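Local structure of inactive dihydroorotase-like domain (Chaetomium thermophilum, 5NNL) at residues V156-T166 with E201-I212; V179-S187 with G238-A249. The protein is an inactive dihydroorotase-like domain, combining an alpha/beta barrel with a smaller beta domain in the manner of the amidohydrolase superfamily. All blocks are in the same frame, centred on the assembly; numbering follows the deposited sequence.

Contact 1: V156-T166 with E201-I212; sequences VTTKDDIKLIT and EDQEALWEHLPI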
loop_
_atom_site.group_PDB
_atom_site.type_symbol
_atom_site.label_atom_id
_atom_site.label_comp_id
_atom_site.label_asym_id
_atom_site.label_seq_id
_atom_site.Cartn_x
_atom_site.Cartn_y
_atom_site.Cartn_z
ATOM N N VAL A 156 -7.725 -4.211 -5.130
ATOM C CA VAL A 156 -8.706 -5.019 -5.841
ATOM C C VAL A 156 -9.343 -5.998 -4.863
ATOM O O VAL A 156 -8.663 -6.611 -4.029
ATOM C CB VAL A 156 -8.064 -5.748 -7.033
ATOM C CG1 VAL A 156 -9.117 -6.547 -7.796
ATOM C CG2 VAL A 156 -7.382 -4.746 -7.971
ATOM N N THR A 157 -10.666 -6.134 -4.955
ATOM C CA THR A 157 -11.434 -6.925 -4.002
ATOM C C THR A 157 -12.430 -7.887 -4.637
ATOM O O THR A 157 -12.814 -8.855 -3.972
ATOM C CB THR A 157 -12.205 -6.003 -3.041
ATOM O OG1 THR A 157 -11.327 -4.994 -2.523
ATOM C CG2 THR A 157 -12.777 -6.796 -1.874
ATOM N N THR A 158 -12.857 -7.674 -5.880
ATOM C CA THR A 158 -13.953 -8.441 -6.452
ATOM C C THR A 158 -13.484 -9.363 -7.570
ATOM O O THR A 158 -12.495 -9.097 -8.261
ATOM C CB THR A 158 -15.048 -7.520 -7.001
ATOM O OG1 THR A 158 -14.527 -6.750 -8.092
ATOM C CG2 THR A 158 -15.568 -6.587 -5.911
ATOM N N LYS A 159 -14.232 -10.455 -7.737
ATOM C CA LYS A 159 -14.055 -11.339 -8.884
ATOM C C LYS A 159 -14.196 -10.570 -10.191
ATOM O O LYS A 159 -13.382 -10.724 -11.111
ATOM C CB LYS A 159 -15.086 -12.466 -8.809
ATOM C CG LYS A 159 -15.089 -13.421 -9.976
ATOM C CD LYS A 159 -16.179 -14.466 -9.792
ATOM C CE LYS A 159 -16.005 -15.631 -10.734
ATOM N NZ LYS A 159 -17.145 -16.595 -10.632
ATOM N N ASP A 160 -15.239 -9.744 -10.295
ATOM C CA ASP A 160 -15.492 -8.998 -11.523
ATOM C C ASP A 160 -14.290 -8.143 -11.912
ATOM O O ASP A 160 -13.882 -8.117 -13.079
ATOM C CB ASP A 160 -16.734 -8.118 -11.352
ATOM C CG ASP A 160 -18.025 -8.922 -11.257
ATOM O OD1 ASP A 160 -18.061 -10.074 -11.738
ATOM O OD2 ASP A 160 -19.015 -8.388 -10.713
ATOM N N ASP A 161 -13.710 -7.428 -10.944
ATOM C CA ASP A 161 -12.619 -6.513 -11.270
ATOM C C ASP A 161 -11.342 -7.270 -11.633
ATOM O O ASP A 161 -10.651 -6.900 -12.590
ATOM C CB ASP A 161 -12.369 -5.547 -10.106
ATOM C CG ASP A 161 -13.382 -4.402 -10.059
ATOM O OD1 ASP A 161 -14.267 -4.333 -10.937
ATOM O OD2 ASP A 161 -13.288 -3.562 -9.141
ATOM N N ILE A 162 -11.015 -8.340 -10.904
ATOM C CA ILE A 162 -9.768 -9.042 -11.202
ATOM C C ILE A 162 -9.856 -9.733 -12.556
ATOM O O ILE A 162 -8.844 -9.877 -13.252
ATOM C CB ILE A 162 -9.402 -10.036 -10.080
ATOM C CG1 ILE A 162 -7.915 -10.417 -10.156
ATOM C CG2 ILE A 162 -10.251 -11.308 -10.150
ATOM C CD1 ILE A 162 -6.951 -9.267 -9.887
ATOM N N LYS A 163 -11.054 -10.152 -12.964
ATOM C CA LYS A 163 -11.207 -10.778 -14.271
ATOM C C LYS A 163 -11.116 -9.758 -15.398
ATOM O O LYS A 163 -10.598 -10.074 -16.475
ATOM C CB LYS A 163 -12.533 -11.530 -14.344
ATOM C CG LYS A 163 -12.545 -12.815 -13.528
ATOM C CD LYS A 163 -13.702 -13.715 -13.905
ATOM C CE LYS A 163 -13.489 -14.351 -15.275
ATOM N NZ LYS A 163 -14.474 -15.433 -15.540
ATOM N N LEU A 164 -11.610 -8.540 -15.177
ATOM C CA LEU A 164 -11.424 -7.489 -16.172
ATOM C C LEU A 164 -9.951 -7.134 -16.314
ATOM O O LEU A 164 -9.465 -6.902 -17.427
ATOM C CB LEU A 164 -12.245 -6.255 -15.792
ATOM C CG LEU A 164 -12.080 -5.027 -16.693
ATOM C CD1 LEU A 164 -12.540 -5.318 -18.114
ATOM C CD2 LEU A 164 -12.836 -3.845 -16.114
ATOM N N ILE A 165 -9.220 -7.096 -15.199
ATOM C CA ILE A 165 -7.787 -6.828 -15.260
ATOM C C ILE A 165 -7.072 -7.952 -15.998
ATOM O O ILE A 165 -6.178 -7.705 -16.815
ATOM C CB ILE A 165 -7.232 -6.615 -13.839
ATOM C CG1 ILE A 165 -7.745 -5.287 -13.274
ATOM C CG2 ILE A 165 -5.703 -6.623 -13.829
ATOM C CD1 ILE A 165 -7.687 -5.191 -11.765
ATOM N N THR A 166 -7.464 -9.202 -15.736
ATOM C CA THR A 166 -6.911 -10.334 -16.474
ATOM C C THR A 166 -7.086 -10.139 -17.976
ATOM O O THR A 166 -6.151 -10.343 -18.758
ATOM C CB THR A 166 -7.587 -11.633 -16.029
ATOM O OG1 THR A 166 -7.380 -11.832 -14.624
ATOM C CG2 THR A 166 -7.033 -12.826 -16.800
ATOM N N GLU A 201 -16.801 -15.664 -2.291
ATOM C CA GLU A 201 -16.553 -15.939 -3.704
ATOM C C GLU A 201 -15.532 -14.969 -4.283
ATOM O O GLU A 201 -14.673 -15.368 -5.078
ATOM C CB GLU A 201 -17.854 -15.867 -4.501
ATOM C CG GLU A 201 -17.629 -15.953 -6.014
ATOM C CD GLU A 201 -18.878 -16.337 -6.790
ATOM O OE1 GLU A 201 -19.923 -16.600 -6.158
ATOM O OE2 GLU A 201 -18.808 -16.378 -8.037
ATOM N N ASP A 202 -15.616 -13.690 -3.911
ATOM C CA ASP A 202 -14.608 -12.732 -4.350
ATOM C C ASP A 202 -13.224 -13.161 -3.876
ATOM O O ASP A 202 -12.265 -13.182 -4.654
ATOM C CB ASP A 202 -14.943 -11.329 -3.832
ATOM C CG ASP A 202 -16.108 -10.684 -4.571
ATOM O OD1 ASP A 202 -16.339 -11.021 -5.752
ATOM O OD2 ASP A 202 -16.784 -9.825 -3.964
ATOM N N GLN A 203 -13.110 -13.529 -2.598
ATOM C CA GLN A 203 -11.811 -13.886 -2.039
ATOM C C GLN A 203 -11.221 -15.100 -2.749
ATOM O O GLN A 203 -10.017 -15.143 -3.026
ATOM C CB GLN A 203 -11.945 -14.155 -0.542
ATOM C CG GLN A 203 -10.624 -14.245 0.195
ATOM C CD GLN A 203 -10.797 -14.729 1.618
ATOM O OE1 GLN A 203 -10.871 -15.929 1.870
ATOM N NE2 GLN A 203 -10.876 -13.798 2.555
ATOM N N GLU A 204 -12.057 -16.096 -3.043
ATOM C CA GLU A 204 -11.574 -17.269 -3.769
ATOM C C GLU A 204 -11.098 -16.888 -5.159
ATOM O O GLU A 204 -10.086 -17.411 -5.649
ATOM C CB GLU A 204 -12.685 -18.318 -3.847
ATOM C CG GLU A 204 -12.261 -19.646 -4.460
ATOM C CD GLU A 204 -13.427 -20.603 -4.634
ATOM O OE1 GLU A 204 -14.297 -20.654 -3.738
ATOM O OE2 GLU A 204 -13.476 -21.297 -5.671
ATOM N N ALA A 205 -11.814 -15.976 -5.826
ATOM C CA ALA A 205 -11.370 -15.500 -7.128
ATOM C C ALA A 205 -10.006 -14.826 -7.030
ATOM O O ALA A 205 -9.192 -14.933 -7.954
ATOM C CB ALA A 205 -12.405 -14.543 -7.717
ATOM N N LEU A 206 -9.730 -14.149 -5.914
ATOM C CA LEU A 206 -8.429 -13.515 -5.732
ATOM C C LEU A 206 -7.323 -14.558 -5.598
ATOM O O LEU A 206 -6.263 -14.440 -6.225
ATOM C CB LEU A 206 -8.457 -12.603 -4.504
ATOM C CG LEU A 206 -9.402 -11.397 -4.549
ATOM C CD1 LEU A 206 -9.339 -10.639 -3.234
ATOM C CD2 LEU A 206 -9.071 -10.473 -5.713
ATOM N N TRP A 207 -7.551 -15.585 -4.777
ATOM C CA TRP A 207 -6.562 -16.646 -4.627
ATOM C C TRP A 207 -6.307 -17.367 -5.942
ATOM O O TRP A 207 -5.186 -17.830 -6.189
ATOM C CB TRP A 207 -7.017 -17.634 -3.554
ATOM C CG TRP A 207 -6.723 -17.147 -2.171
ATOM C CD1 TRP A 207 -7.585 -16.522 -1.316
ATOM C CD2 TRP A 207 -5.469 -17.232 -1.487
ATOM N NE1 TRP A 207 -6.941 -16.214 -0.138
ATOM C CE2 TRP A 207 -5.641 -16.640 -0.220
ATOM C CE3 TRP A 207 -4.218 -17.754 -1.824
ATOM C CZ2 TRP A 207 -4.606 -16.556 0.712
ATOM C CZ3 TRP A 207 -3.193 -17.670 -0.900
ATOM C CH2 TRP A 207 -3.393 -17.076 0.353
ATOM N N GLU A 208 -7.316 -17.457 -6.803
ATOM C CA GLU A 208 -7.168 -18.128 -8.087
ATOM C C GLU A 208 -6.570 -17.234 -9.163
ATOM O O GLU A 208 -6.350 -17.709 -10.281
ATOM C CB GLU A 208 -8.524 -18.652 -8.556
ATOM C CG GLU A 208 -9.081 -19.760 -7.687
ATOM C CD GLU A 208 -10.468 -20.178 -8.118
ATOM O OE1 GLU A 208 -10.999 -19.557 -9.063
ATOM O OE2 GLU A 208 -11.023 -21.120 -7.515
ATOM N N HIS A 209 -6.313 -15.958 -8.863
ATOM C CA HIS A 209 -5.694 -15.047 -9.821
ATOM C C HIS A 209 -4.366 -14.490 -9.319
ATOM O O HIS A 209 -3.930 -13.430 -9.777
ATOM C CB HIS A 209 -6.649 -13.902 -10.163
ATOM C CG HIS A 209 -7.781 -14.311 -11.051
ATOM N ND1 HIS A 209 -8.897 -14.966 -10.578
ATOM C CD2 HIS A 209 -7.962 -14.177 -12.386
ATOM C CE1 HIS A 209 -9.722 -15.208 -11.581
ATOM N NE2 HIS A 209 -9.177 -14.739 -12.690
ATOM N N LEU A 210 -3.710 -15.181 -8.393
ATOM C CA LEU A 210 -2.421 -14.717 -7.891
ATOM C C LEU A 210 -1.416 -14.377 -8.990
ATOM O O LEU A 210 -0.673 -13.400 -8.821
ATOM C CB LEU A 210 -1.834 -15.763 -6.934
ATOM C CG LEU A 210 -2.577 -15.926 -5.608
ATOM C CD1 LEU A 210 -2.002 -17.097 -4.818
ATOM C CD2 LEU A 210 -2.522 -14.664 -4.784
ATOM N N PRO A 211 -1.320 -15.120 -10.098
ATOM C CA PRO A 211 -0.431 -14.677 -11.188
ATOM C C PRO A 211 -0.784 -13.304 -11.727
ATOM O O PRO A 211 0.104 -12.575 -12.187
ATOM C CB PRO A 211 -0.619 -15.766 -12.256
ATOM C CG PRO A 211 -1.068 -16.963 -11.493
ATOM C CD PRO A 211 -1.911 -16.438 -10.374
ATOM N N ILE A 212 -2.062 -12.929 -11.673
ATOM C CA ILE A 212 -2.506 -11.637 -12.183
ATOM C C ILE A 212 -2.192 -10.521 -11.200
ATOM O O ILE A 212 -2.027 -9.364 -11.599
ATOM C CB ILE A 212 -4.014 -11.693 -12.494
ATOM C CG1 ILE A 212 -4.314 -12.793 -13.518
ATOM C CG2 ILE A 212 -4.543 -10.329 -12.958
ATOM C CD1 ILE A 212 -3.419 -12.793 -14.743
HETATM O O HOH W 1 -17.611 -9.824 -8.064
#

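Contact 2: V179-S187 with G238-A249; sequences VCVYSLFLS and GIADALPLLLTA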
loop_
_atom_site.group_PDB
_atom_site.type_symbol
_atom_site.label_atom_id
_atom_site.label_comp_id
_atom_site.label_asym_id
_atom_site.label_seq_id
_atom_site.Cartn_x
_atom_site.Cartn_y
_atom_site.Cartn_z
ATOM N N VAL A 179 -3.618 -6.220 -4.230
ATOM C CA VAL A 179 -4.671 -6.469 -3.257
ATOM C C VAL A 179 -4.093 -6.184 -1.882
ATOM O O VAL A 179 -2.902 -6.394 -1.631
ATOM C CB VAL A 179 -5.231 -7.911 -3.322
ATOM C CG1 VAL A 179 -5.603 -8.281 -4.744
ATOM C CG2 VAL A 179 -4.241 -8.909 -2.760
ATOM N N CYS A 180 -4.943 -5.695 -0.990
ATOM C CA CYS A 180 -4.552 -5.559 0.403
ATOM C C CYS A 180 -4.461 -6.938 1.039
ATOM O O CYS A 180 -5.296 -7.810 0.786
ATOM C CB CYS A 180 -5.557 -4.699 1.164
ATOM S SG CYS A 180 -5.884 -3.098 0.412
ATOM N N VAL A 181 -3.447 -7.131 1.884
ATOM C CA VAL A 181 -3.197 -8.452 2.455
ATOM C C VAL A 181 -4.416 -8.950 3.225
ATOM O O VAL A 181 -4.782 -10.128 3.134
ATOM C CB VAL A 181 -1.941 -8.417 3.346
ATOM C CG1 VAL A 181 -1.781 -9.734 4.118
ATOM C CG2 VAL A 181 -0.700 -8.148 2.498
ATOM N N TYR A 182 -5.052 -8.076 4.007
ATOM C CA TYR A 182 -6.227 -8.491 4.770
ATOM C C TYR A 182 -7.310 -9.072 3.869
ATOM O O TYR A 182 -8.057 -9.960 4.295
ATOM C CB TYR A 182 -6.804 -7.311 5.556
ATOM C CG TYR A 182 -6.219 -7.086 6.936
ATOM C CD1 TYR A 182 -5.083 -7.764 7.368
ATOM C CD2 TYR A 182 -6.816 -6.190 7.814
ATOM C CE1 TYR A 182 -4.562 -7.547 8.633
ATOM C CE2 TYR A 182 -6.306 -5.968 9.074
ATOM C CZ TYR A 182 -5.182 -6.644 9.480
ATOM O OH TYR A 182 -4.688 -6.406 10.741
ATOM N N SER A 183 -7.418 -8.580 2.631
ATOM C CA SER A 183 -8.452 -9.071 1.726
ATOM C C SER A 183 -8.349 -10.574 1.499
ATOM O O SER A 183 -9.363 -11.229 1.233
ATOM C CB SER A 183 -8.369 -8.344 0.384
ATOM O OG SER A 183 -8.698 -6.973 0.511
ATOM N N LEU A 184 -7.141 -11.138 1.578
ATOM C CA LEU A 184 -6.966 -12.563 1.327
ATOM C C LEU A 184 -7.317 -13.428 2.529
ATOM O O LEU A 184 -7.492 -14.642 2.367
ATOM C CB LEU A 184 -5.523 -12.852 0.905
ATOM C CG LEU A 184 -5.057 -12.325 -0.457
ATOM C CD1 LEU A 184 -3.660 -12.831 -0.767
ATOM C CD2 LEU A 184 -6.015 -12.715 -1.579
ATOM N N PHE A 185 -7.436 -12.842 3.721
ATOM C CA PHE A 185 -7.642 -13.607 4.943
ATOM C C PHE A 185 -8.856 -13.158 5.745
ATOM O O PHE A 185 -9.105 -13.713 6.821
ATOM C CB PHE A 185 -6.386 -13.529 5.817
ATOM C CG PHE A 185 -5.141 -13.955 5.107
ATOM C CD1 PHE A 185 -4.813 -15.293 5.012
ATOM C CD2 PHE A 185 -4.305 -13.016 4.523
ATOM C CE1 PHE A 185 -3.676 -15.691 4.352
ATOM C CE2 PHE A 185 -3.159 -13.408 3.861
ATOM C CZ PHE A 185 -2.845 -14.748 3.775
ATOM N N LEU A 186 -9.615 -12.175 5.254
ATOM C CA LEU A 186 -10.864 -11.743 5.868
ATOM C C LEU A 186 -11.902 -11.545 4.775
ATOM O O LEU A 186 -11.595 -10.983 3.720
ATOM C CB LEU A 186 -10.704 -10.433 6.651
ATOM C CG LEU A 186 -9.737 -10.431 7.832
ATOM C CD1 LEU A 186 -9.476 -9.006 8.272
ATOM C CD2 LEU A 186 -10.282 -11.251 8.987
ATOM N N SER A 187 -13.131 -11.997 5.038
ATOM C CA SER A 187 -14.223 -11.896 4.077
ATOM C C SER A 187 -15.502 -11.503 4.811
ATOM O O SER A 187 -15.520 -11.346 6.036
ATOM C CB SER A 187 -14.415 -13.215 3.317
ATOM O OG SER A 187 -15.069 -14.181 4.122
ATOM N N GLY A 238 -2.455 -3.065 11.248
ATOM C CA GLY A 238 -2.257 -3.871 10.063
ATOM C C GLY A 238 -0.839 -3.941 9.536
ATOM O O GLY A 238 -0.595 -4.689 8.581
ATOM N N ILE A 239 0.109 -3.207 10.124
ATOM C CA ILE A 239 1.460 -3.177 9.569
ATOM C C ILE A 239 2.252 -4.410 9.985
ATOM O O ILE A 239 2.913 -5.040 9.153
ATOM C CB ILE A 239 2.177 -1.875 9.965
ATOM C CG1 ILE A 239 1.475 -0.681 9.313
ATOM C CG2 ILE A 239 3.650 -1.918 9.534
ATOM C CD1 ILE A 239 2.001 0.668 9.753
ATOM N N ALA A 240 2.201 -4.778 11.265
ATOM C CA ALA A 240 2.935 -5.939 11.749
ATOM C C ALA A 240 2.227 -7.258 11.461
ATOM O O ALA A 240 2.826 -8.318 11.671
ATOM C CB ALA A 240 3.184 -5.803 13.254
ATOM N N ASP A 241 0.980 -7.213 10.977
ATOM C CA ASP A 241 0.198 -8.414 10.686
ATOM C C ASP A 241 0.457 -8.951 9.286
ATOM O O ASP A 241 0.393 -10.166 9.063
ATOM C CB ASP A 241 -1.297 -8.107 10.803
ATOM C CG ASP A 241 -1.806 -8.190 12.219
ATOM O OD1 ASP A 241 -1.014 -8.552 13.118
ATOM O OD2 ASP A 241 -3.001 -7.893 12.429
ATOM N N ALA A 242 0.720 -8.061 8.329
ATOM C CA ALA A 242 0.588 -8.419 6.922
ATOM C C ALA A 242 1.539 -9.547 6.541
ATOM O O ALA A 242 1.111 -10.586 6.025
ATOM C CB ALA A 242 0.825 -7.187 6.052
ATOM N N LEU A 243 2.829 -9.368 6.792
ATOM C CA LEU A 243 3.804 -10.335 6.304
ATOM C C LEU A 243 3.628 -11.683 6.999
ATOM O O LEU A 243 3.653 -12.723 6.327
ATOM C CB LEU A 243 5.227 -9.793 6.485
ATOM C CG LEU A 243 6.388 -10.654 5.987
ATOM C CD1 LEU A 243 6.264 -10.920 4.503
ATOM C CD2 LEU A 243 7.714 -9.962 6.299
ATOM N N PRO A 244 3.445 -11.725 8.324
ATOM C CA PRO A 244 3.208 -13.031 8.965
ATOM C C PRO A 244 2.007 -13.768 8.403
ATOM O O PRO A 244 2.068 -14.992 8.230
ATOM C CB PRO A 244 3.018 -12.667 10.442
ATOM C CG PRO A 244 3.734 -11.392 10.612
ATOM C CD PRO A 244 3.619 -10.652 9.319
ATOM N N LEU A 245 0.906 -13.059 8.127
ATOM C CA LEU A 245 -0.230 -13.688 7.460
ATOM C C LEU A 245 0.207 -14.359 6.164
ATOM O O LEU A 245 -0.199 -15.489 5.869
ATOM C CB LEU A 245 -1.319 -12.650 7.181
ATOM C CG LEU A 245 -2.171 -12.190 8.367
ATOM C CD1 LEU A 245 -2.960 -10.939 8.003
ATOM C CD2 LEU A 245 -3.107 -13.299 8.820
ATOM N N LEU A 246 1.048 -13.677 5.383
ATOM C CA LEU A 246 1.546 -14.259 4.141
ATOM C C LEU A 246 2.480 -15.427 4.414
ATOM O O LEU A 246 2.385 -16.472 3.762
ATOM C CB LEU A 246 2.267 -13.194 3.320
ATOM C CG LEU A 246 1.405 -12.031 2.834
ATOM C CD1 LEU A 246 2.287 -10.901 2.328
ATOM C CD2 LEU A 246 0.445 -12.495 1.753
ATOM N N LEU A 247 3.396 -15.266 5.368
ATOM C CA LEU A 247 4.342 -16.334 5.661
ATOM C C LEU A 247 3.647 -17.534 6.286
ATOM O O LEU A 247 4.089 -18.672 6.095
ATOM C CB LEU A 247 5.449 -15.808 6.571
ATOM C CG LEU A 247 6.259 -14.650 5.982
ATOM C CD1 LEU A 247 7.300 -14.184 6.970
ATOM C CD2 LEU A 247 6.917 -15.038 4.666
ATOM N N THR A 248 2.566 -17.306 7.031
ATOM C CA THR A 248 1.758 -18.421 7.508
ATOM C C THR A 248 1.165 -19.196 6.337
ATOM O O THR A 248 1.091 -20.429 6.372
ATOM C CB THR A 248 0.658 -17.903 8.438
ATOM O OG1 THR A 248 1.255 -17.179 9.523
ATOM C CG2 THR A 248 -0.177 -19.055 8.999
ATOM N N ALA A 249 0.756 -18.488 5.279
ATOM C CA ALA A 249 0.253 -19.156 4.083
ATOM C C ALA A 249 1.370 -19.873 3.332
ATOM O O ALA A 249 1.120 -20.896 2.685
ATOM C CB ALA A 249 -0.435 -18.144 3.166
#

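Contact 1: V156-T166 with E201-I212
K159 and I162 of helix 159-166 pack on D202, A205 and H209, a helix-helix contact on the outside of the alpha/beta barrel. K159-T166 follows barrel strand 151-153 and E201-W207 precedes strand 215-217. Their axes approach to 9.1 Å at 28°, close to parallel. Aspartate suits position 202 because its carboxylate reaches the start of the first helix: K159 N donates to D202 OD1 over 2.9 Å with an almost straight N-H...O angle of 177°, approaching from above the carboxylate plane. Water 1 donates to the same oxygen and accepts from D160 N, so D202 serves one amide directly and a second through water. T158 serves a third as N-cap, its OG1 accepting from D161 N. The long, extended K159 chain passes beside the small A205, whose CB lies 3.6 Å from K159 CB, and ends in a salt bridge of 3.1 Å from K159 NZ to E201 OE2.

The far end is made by the turn after the second helix, where H209 and I212 pack on I162, I165 and T166. I162 CG1, anti to the backbone N, reaches H209 CB, while I162 CG2 sits over one ring face, 4.0 Å from the H209 centroid, in a CH-pi contact. H209 ND1 donates to A205 O at 2.6 Å, close to the ring plane, which helps set the ring's rotation. I212 CG2 touches both I162 CD1 and I165 CG2, isoleucines that also rest on C177 of strand 175-180. T166 OG1, turned back to donate to I162 O at 2.8 Å, lies 3.3 Å from H209 CD2 and also meets I212 CG1.

Contact 2: V179-S187 with G238-A249
V181, Y182 and F185 project from the short, weakly bonded helix 181-185, which continues directly from barrel strand 175-180, and meet the helix of A242-A249 that runs between the barrel and the smaller beta domain. The two short helices cross at 45° with axes 9.9 Å apart, wide enough for one layer of side chains. The tight part lies where the backbones come nearest, V181 to A242. V181, compact and beta-branched, spreads its methyls: CG1, anti to the backbone N, lies 3.6 Å from A242 O, and CG2 meets the small A242 CB and L246 CD1. Beside it the Y182 ring reaches toward D241 and L245, its edge against L245 CD1. This buried phenol has a polar partner: Y182 OH donates to D241 OD2 over 2.8 Å, on that oxygen's anti lone pair, away from the other carboxylate oxygen. Two hydrogen bonds hold this buried oxygen, one to Y182 and one to S299. G238 brings its CA to 3.6 Å from Y182 OH; its positive phi is a conformation glycine adopts readily.

The looser side is the rim of the F185 ring. F185 is the partly exposed residue of the contact, yet its CZ still comes within 3.5 Å of L245 O. The flat ring covers the helix backbone there, and L245 CB stands over one face, 4.2 Å from the centroid. Around the ring's edge the approaches are longer, F185 CE2 to L246 CD2 at 4.3 Å and F185 CZ to A249 CB at 4.2 Å.

The segments alternate along the chain, 156-166, 179-187, 201-212, 238-249, so the two contacts interlock, their centres about 16 Å apart. Helix 159-170 leads into strand 175-180, which runs into helix 181-185; the following loop, holding the C191-C194 disulfide, leads to helix 200-207 and then strand 215-217. Contact 1 lies toward the barrel's outer surface, contact 2 deeper. They join directly: W207 NE1 probably bonds to L184 O at 3.0 Å, and Q203 NE2 to S183 O. Helix 181-185 thus touches helix 200-207 of contact 1 as well as helix 242-251 in contact 2, and the latter reaches strand 281-291 of the beta domain.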